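Local coordinates for protein acetone carboxylase alpha subunit (Xanthobacter autotrophicus Py2, PDB 5M45) that forms the alpha subunit of acetone carboxylase, a member of the hydantoinase B/oxoprolinase family that holds a manganese(II) ion in a buried site, at residues V173-D178 against N454-A459; S436-G441 against A477-E482. All coordinates share one frame; numbering follows the deposited sequence.

Contact 1 of 2, residues V173-D178 against N454-A459; sequences VTHVID and NSFECA. With MN (manganese (II) ion), chain M.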
loop_
_atom_site.group_PDB
_atom_site.type_symbol
_atom_site.label_atom_id
_atom_site.label_comp_id
_atom_site.label_asym_id
_atom_site.label_seq_id
_atom_site.Cartn_x
_atom_site.Cartn_y
_atom_site.Cartn_z
ATOM N N VAL A 173 12.564 3.802 16.667
ATOM C CA VAL A 173 11.507 2.865 16.238
ATOM C C VAL A 173 10.369 2.831 17.244
ATOM O O VAL A 173 10.620 2.885 18.463
ATOM C CB VAL A 173 12.061 1.451 15.983
ATOM C CG1 VAL A 173 12.730 0.875 17.241
ATOM C CG2 VAL A 173 10.968 0.489 15.489
ATOM N N THR A 174 9.129 2.761 16.746
ATOM C CA THR A 174 7.948 2.438 17.569
ATOM C C THR A 174 7.150 1.318 16.888
ATOM O O THR A 174 6.944 1.351 15.660
ATOM C CB THR A 174 6.954 3.610 17.724
ATOM O OG1 THR A 174 6.577 4.089 16.429
ATOM C CG2 THR A 174 7.538 4.762 18.514
ATOM N N HIS A 175 6.683 0.352 17.665
ATOM C CA HIS A 175 5.652 -0.579 17.180
ATOM C C HIS A 175 4.297 0.139 17.139
ATOM O O HIS A 175 3.799 0.533 18.192
ATOM C CB HIS A 175 5.532 -1.826 18.074
ATOM C CG HIS A 175 4.418 -2.739 17.642
ATOM N ND1 HIS A 175 4.625 -3.889 16.918
ATOM C CD2 HIS A 175 3.069 -2.592 17.735
ATOM C CE1 HIS A 175 3.456 -4.431 16.605
ATOM N NE2 HIS A 175 2.497 -3.669 17.096
ATOM N N VAL A 176 3.724 0.314 15.940
ATOM C CA VAL A 176 2.384 0.976 15.779
ATOM C C VAL A 176 1.264 -0.070 15.743
ATOM O O VAL A 176 1.506 -1.260 15.429
ATOM C CB VAL A 176 2.306 1.897 14.543
ATOM C CG1 VAL A 176 3.448 2.918 14.573
ATOM C CG2 VAL A 176 2.339 1.101 13.211
ATOM N N ILE A 177 0.036 0.365 16.028
ATOM C CA ILE A 177 -1.087 -0.561 16.176
ATOM C C ILE A 177 -1.410 -1.289 14.853
ATOM O O ILE A 177 -1.610 -2.519 14.850
ATOM C CB ILE A 177 -2.358 0.117 16.764
ATOM C CG1 ILE A 177 -2.054 0.698 18.147
ATOM C CG2 ILE A 177 -3.541 -0.895 16.821
ATOM C CD1 ILE A 177 -3.139 1.631 18.679
ATOM N N ASP A 178 -1.474 -0.555 13.746
ATOM C CA ASP A 178 -1.719 -1.154 12.449
ATOM C C ASP A 178 -1.128 -0.334 11.312
ATOM O O ASP A 178 -0.922 0.898 11.462
ATOM C CB ASP A 178 -3.211 -1.454 12.189
ATOM C CG ASP A 178 -3.994 -0.260 11.598
ATOM O OD1 ASP A 178 -4.326 0.699 12.338
ATOM O OD2 ASP A 178 -4.322 -0.279 10.385
ATOM N N ASN A 454 -4.622 -4.589 19.152
ATOM C CA ASN A 454 -3.519 -5.536 19.144
ATOM C C ASN A 454 -2.923 -5.582 20.553
ATOM O O ASN A 454 -2.035 -4.795 20.874
ATOM C CB ASN A 454 -2.452 -5.155 18.115
ATOM C CG ASN A 454 -1.431 -6.279 17.891
ATOM O OD1 ASN A 454 -1.525 -7.026 16.933
ATOM N ND2 ASN A 454 -0.441 -6.384 18.783
ATOM N N SER A 455 -3.424 -6.494 21.391
ATOM C CA SER A 455 -3.032 -6.524 22.791
ATOM C C SER A 455 -1.585 -6.980 22.969
ATOM O O SER A 455 -1.168 -8.041 22.394
ATOM C CB SER A 455 -3.919 -7.483 23.603
ATOM O OG SER A 455 -3.462 -7.537 24.935
ATOM N N PHE A 456 -0.847 -6.234 23.802
ATOM C CA PHE A 456 0.520 -6.611 24.216
ATOM C C PHE A 456 0.560 -7.310 25.608
ATOM O O PHE A 456 1.596 -7.316 26.282
ATOM C CB PHE A 456 1.491 -5.406 24.112
ATOM C CG PHE A 456 2.238 -5.343 22.789
ATOM C CD1 PHE A 456 1.587 -4.982 21.621
ATOM C CD2 PHE A 456 3.612 -5.622 22.719
ATOM C CE1 PHE A 456 2.261 -4.932 20.414
ATOM C CE2 PHE A 456 4.272 -5.588 21.532
ATOM C CZ PHE A 456 3.618 -5.223 20.368
ATOM N N GLU A 457 -0.527 -7.998 25.972
ATOM C CA GLU A 457 -0.507 -8.910 27.122
ATOM C C GLU A 457 0.572 -9.991 26.904
ATOM O O GLU A 457 1.153 -10.411 27.885
ATOM C CB GLU A 457 -1.895 -9.551 27.401
ATOM C CG GLU A 457 -2.838 -8.593 28.129
ATOM C CD GLU A 457 -4.129 -9.217 28.637
ATOM O OE1 GLU A 457 -4.677 -10.179 28.038
ATOM O OE2 GLU A 457 -4.607 -8.707 29.690
ATOM N N CYS A 458 0.875 -10.378 25.646
ATOM C CA CYS A 458 1.899 -11.387 25.380
ATOM C C CYS A 458 3.333 -10.807 25.273
ATOM O O CYS A 458 4.244 -11.456 24.704
ATOM C CB CYS A 458 1.553 -12.283 24.179
ATOM S SG CYS A 458 1.145 -11.355 22.666
ATOM N N ALA A 459 3.529 -9.617 25.850
ATOM C CA ALA A 459 4.810 -9.190 26.363
ATOM C C ALA A 459 5.198 -9.881 27.662
ATOM O O ALA A 459 6.370 -9.763 28.079
ATOM C CB ALA A 459 4.845 -7.646 26.560
HETATM MN MN MN M . 6.604 -4.772 16.135
#
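Phe-456 presents its edge to one face of the His-175 imidazole, a T-shaped pair with ring centroids 4.8 Å apart and planes at 69°. The phenyl tip does the touching: CZ stands over the middle of the imidazole, 3.6 Å above its plane, and Phe-456 CE1 lies 3.6 Å from His-175 NE2. His-175, the last residue of strand 165-175, has CG anti to the backbone N (chi1 176°), and chi2 of 101° turns the ring so that ND1 meets the manganese ion at 2.3 Å. The other ring nitrogen, NE2, is hydrogen-bonded to Ser-186 OG, so a metal bond at one nitrogen and a hydroxyl at the other fix the ring's rotation while Phe-456 packs on a face.

Asn-454 is a looser neighbour; its ND2 comes obliquely to within 4.3 Å of His-175 NE2, and its OD1 is taken by the backbone N of Ser-186. Its CB also packs 4.3 Å from Ile-177 O. Phe-456 sits within an ST turn, in which Glu-457 N donates to Ser-455 OG. The arrangement is that of a buried metal site, with His-150 and Asp-153 as further protein ligands and an aromatic second-shell residue against the coordinating imidazole.

Contact 2 of 2, residues S436-G441 against A477-E482; sequences SNWLQG and AIWNPE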
loop_
_atom_site.group_PDB
_atom_site.type_symbol
_atom_site.label_atom_id
_atom_site.label_comp_id
_atom_site.label_asym_id
_atom_site.label_seq_id
_atom_site.Cartn_x
_atom_site.Cartn_y
_atom_site.Cartn_z
ATOM N N SER A 436 2.779 -15.409 22.285
ATOM C CA SER A 436 1.382 -15.406 21.742
ATOM C C SER A 436 0.447 -15.830 22.886
ATOM O O SER A 436 0.957 -16.225 23.944
ATOM C CB SER A 436 1.289 -16.355 20.537
ATOM O OG SER A 436 1.434 -17.737 20.917
ATOM N N ASN A 437 -0.885 -15.770 22.782
ATOM C CA ASN A 437 -1.730 -15.255 21.672
ATOM C C ASN A 437 -1.686 -13.740 21.509
ATOM O O ASN A 437 -1.508 -13.033 22.484
ATOM C CB ASN A 437 -3.185 -15.634 21.971
ATOM C CG ASN A 437 -4.165 -15.178 20.872
ATOM O OD1 ASN A 437 -4.149 -15.699 19.740
ATOM N ND2 ASN A 437 -5.054 -14.252 21.228
ATOM N N TRP A 438 -1.902 -13.273 20.274
ATOM C CA TRP A 438 -2.124 -11.859 19.943
ATOM C C TRP A 438 -3.620 -11.573 19.671
ATOM O O TRP A 438 -4.173 -11.943 18.601
ATOM C CB TRP A 438 -1.268 -11.460 18.726
ATOM C CG TRP A 438 0.201 -11.568 18.946
ATOM C CD1 TRP A 438 0.999 -12.654 18.629
ATOM C CD2 TRP A 438 1.079 -10.590 19.535
ATOM N NE1 TRP A 438 2.295 -12.411 18.981
ATOM C CE2 TRP A 438 2.384 -11.169 19.564
ATOM C CE3 TRP A 438 0.893 -9.325 20.084
ATOM C CZ2 TRP A 438 3.500 -10.498 20.077
ATOM C CZ3 TRP A 438 2.021 -8.624 20.607
ATOM C CH2 TRP A 438 3.323 -9.226 20.572
ATOM N N LEU A 439 -4.283 -10.961 20.658
ATOM C CA LEU A 439 -5.679 -10.559 20.536
ATOM C C LEU A 439 -5.763 -9.394 19.533
ATOM O O LEU A 439 -5.116 -8.374 19.720
ATOM C CB LEU A 439 -6.272 -10.150 21.904
ATOM C CG LEU A 439 -7.722 -9.635 21.982
ATOM C CD1 LEU A 439 -8.348 -9.895 23.335
ATOM C CD2 LEU A 439 -7.881 -8.141 21.629
ATOM N N GLN A 440 -6.536 -9.586 18.476
ATOM C CA GLN A 440 -6.619 -8.596 17.365
ATOM C C GLN A 440 -8.047 -8.467 16.848
ATOM O O GLN A 440 -8.877 -9.344 17.070
ATOM C CB GLN A 440 -5.724 -9.032 16.214
ATOM C CG GLN A 440 -4.234 -9.018 16.566
ATOM C CD GLN A 440 -3.381 -9.614 15.471
ATOM O OE1 GLN A 440 -3.008 -8.933 14.513
ATOM N NE2 GLN A 440 -3.098 -10.910 15.583
ATOM N N GLY A 441 -8.311 -7.377 16.152
ATOM C CA GLY A 441 -9.617 -7.071 15.587
ATOM C C GLY A 441 -9.793 -5.625 15.193
ATOM O O GLY A 441 -8.924 -4.795 15.437
ATOM N N ALA A 477 9.272 -11.536 27.238
ATOM C CA ALA A 477 9.261 -12.031 25.867
ATOM C C ALA A 477 10.694 -12.020 25.359
ATOM O O ALA A 477 11.487 -11.183 25.770
ATOM C CB ALA A 477 8.379 -11.146 24.999
ATOM N N ILE A 478 11.035 -12.921 24.457
ATOM C CA ILE A 478 12.405 -12.921 23.847
ATOM C C ILE A 478 12.793 -11.559 23.214
ATOM O O ILE A 478 13.935 -11.151 23.323
ATOM C CB ILE A 478 12.582 -14.082 22.848
ATOM C CG1 ILE A 478 14.037 -14.196 22.340
ATOM C CG2 ILE A 478 11.655 -13.964 21.651
ATOM C CD1 ILE A 478 15.049 -14.461 23.436
ATOM N N TRP A 479 11.829 -10.864 22.604
ATOM C CA TRP A 479 12.075 -9.564 21.960
ATOM C C TRP A 479 12.105 -8.345 22.915
ATOM O O TRP A 479 12.356 -7.215 22.474
ATOM C CB TRP A 479 11.094 -9.315 20.756
ATOM C CG TRP A 479 9.697 -9.786 20.958
ATOM C CD1 TRP A 479 9.141 -10.931 20.448
ATOM C CD2 TRP A 479 8.683 -9.188 21.767
ATOM N NE1 TRP A 479 7.853 -11.073 20.867
ATOM C CE2 TRP A 479 7.527 -10.014 21.673
ATOM C CE3 TRP A 479 8.619 -8.012 22.527
ATOM C CZ2 TRP A 479 6.345 -9.725 22.337
ATOM C CZ3 TRP A 479 7.435 -7.720 23.203
ATOM C CH2 TRP A 479 6.310 -8.569 23.089
ATOM N N ASN A 480 11.807 -8.539 24.206
ATOM C CA ASN A 480 11.956 -7.508 25.239
ATOM C C ASN A 480 11.890 -8.164 26.631
ATOM O O ASN A 480 10.760 -8.565 27.101
ATOM C CB ASN A 480 10.875 -6.387 25.132
ATOM C CG ASN A 480 11.130 -5.226 26.121
ATOM O OD1 ASN A 480 12.010 -5.303 27.030
ATOM N ND2 ASN A 480 10.366 -4.137 25.959
ATOM N N PRO A 481 13.052 -8.309 27.313
ATOM C CA PRO A 481 13.056 -8.960 28.623
ATOM C C PRO A 481 12.385 -8.132 29.752
ATOM O O PRO A 481 12.076 -8.707 30.824
ATOM C CB PRO A 481 14.563 -9.210 28.873
ATOM C CG PRO A 481 15.244 -8.052 28.176
ATOM C CD PRO A 481 14.397 -7.824 26.937
ATOM N N GLU A 482 12.186 -6.817 29.538
ATOM C CA GLU A 482 11.456 -5.967 30.505
ATOM C C GLU A 482 9.947 -6.101 30.291
ATOM O O GLU A 482 9.272 -5.195 29.789
ATOM C CB GLU A 482 11.916 -4.492 30.416
ATOM C CG GLU A 482 13.347 -4.281 30.834
ATOM C CD GLU A 482 13.855 -2.840 30.614
ATOM O OE1 GLU A 482 13.562 -1.926 31.432
ATOM O OE2 GLU A 482 14.581 -2.611 29.616
#
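Trp-438 and Trp-479 meet through the six-membered ends of their indoles, joining Trp-438, in the chain that leads into strand 440-442, to a type I beta turn that runs from Ala-477 to Asn-480. The pair belongs to a buried aromatic cluster, in which Trp-401 lies against Trp-479 and Tyr-399 against Trp-438. The planes of the two indoles are 30° apart, near parallel, but the six-membered centroids are 5.9 Å from each other, so the rings are slid apart and barely overlap. The touch is made at the rim: Trp-438 CH2 is 3.5 Å from Trp-479 CZ2, with the latter near the plane of the Trp-438 indole. The side chains arrive from opposite directions. In Trp-438, CG is anti to the carbonyl carbon (chi1 -63°); although CB does not point at 477-482, this swings the six-membered end out to it.

Within its own turn, Ala-477 CB lies 3.5 Å above the Trp-479 six-membered ring, over its centre.

Polar bonds act within the segments or with residues beyond them. Trp-479 NE1 is bonded to Thr-435 OG1, just before 436-441, and Asn-480 N closes the turn on Ala-477 O at 3.1 Å. Past the turn, Asn-480 OD1 accepts from Glu-482 N at 2.9 Å in an Asx turn, the donor standing 44° out of the carbonyl plane.

How the contacts relate
Both contacts are buried, their centres about 8 Å apart, and their segments alternate along the chain, 436-441 preceding 454-459 and 477-482 following it. Strands 440-442 and 450-454 are antiparallel neighbours in one sheet, and the two contacts touch directly: Ser-455 N lies 3.0 Å from Leu-439 O, a probable hydrogen bond, and Cys-458 packs on the Trp-438 indole. Each rests on an aromatic pair. Contact 1 joins the end of strand 450-454 and the turn after it to strand 165-175, which carries the ligand His-175. Its chemistry is a T-shaped pair on a metal-bound imidazole, whereas contact 2 is slid, carbon-to-carbon packing of two indoles, the nearest Trp-438 side-chain atom about 7 Å from the manganese ion.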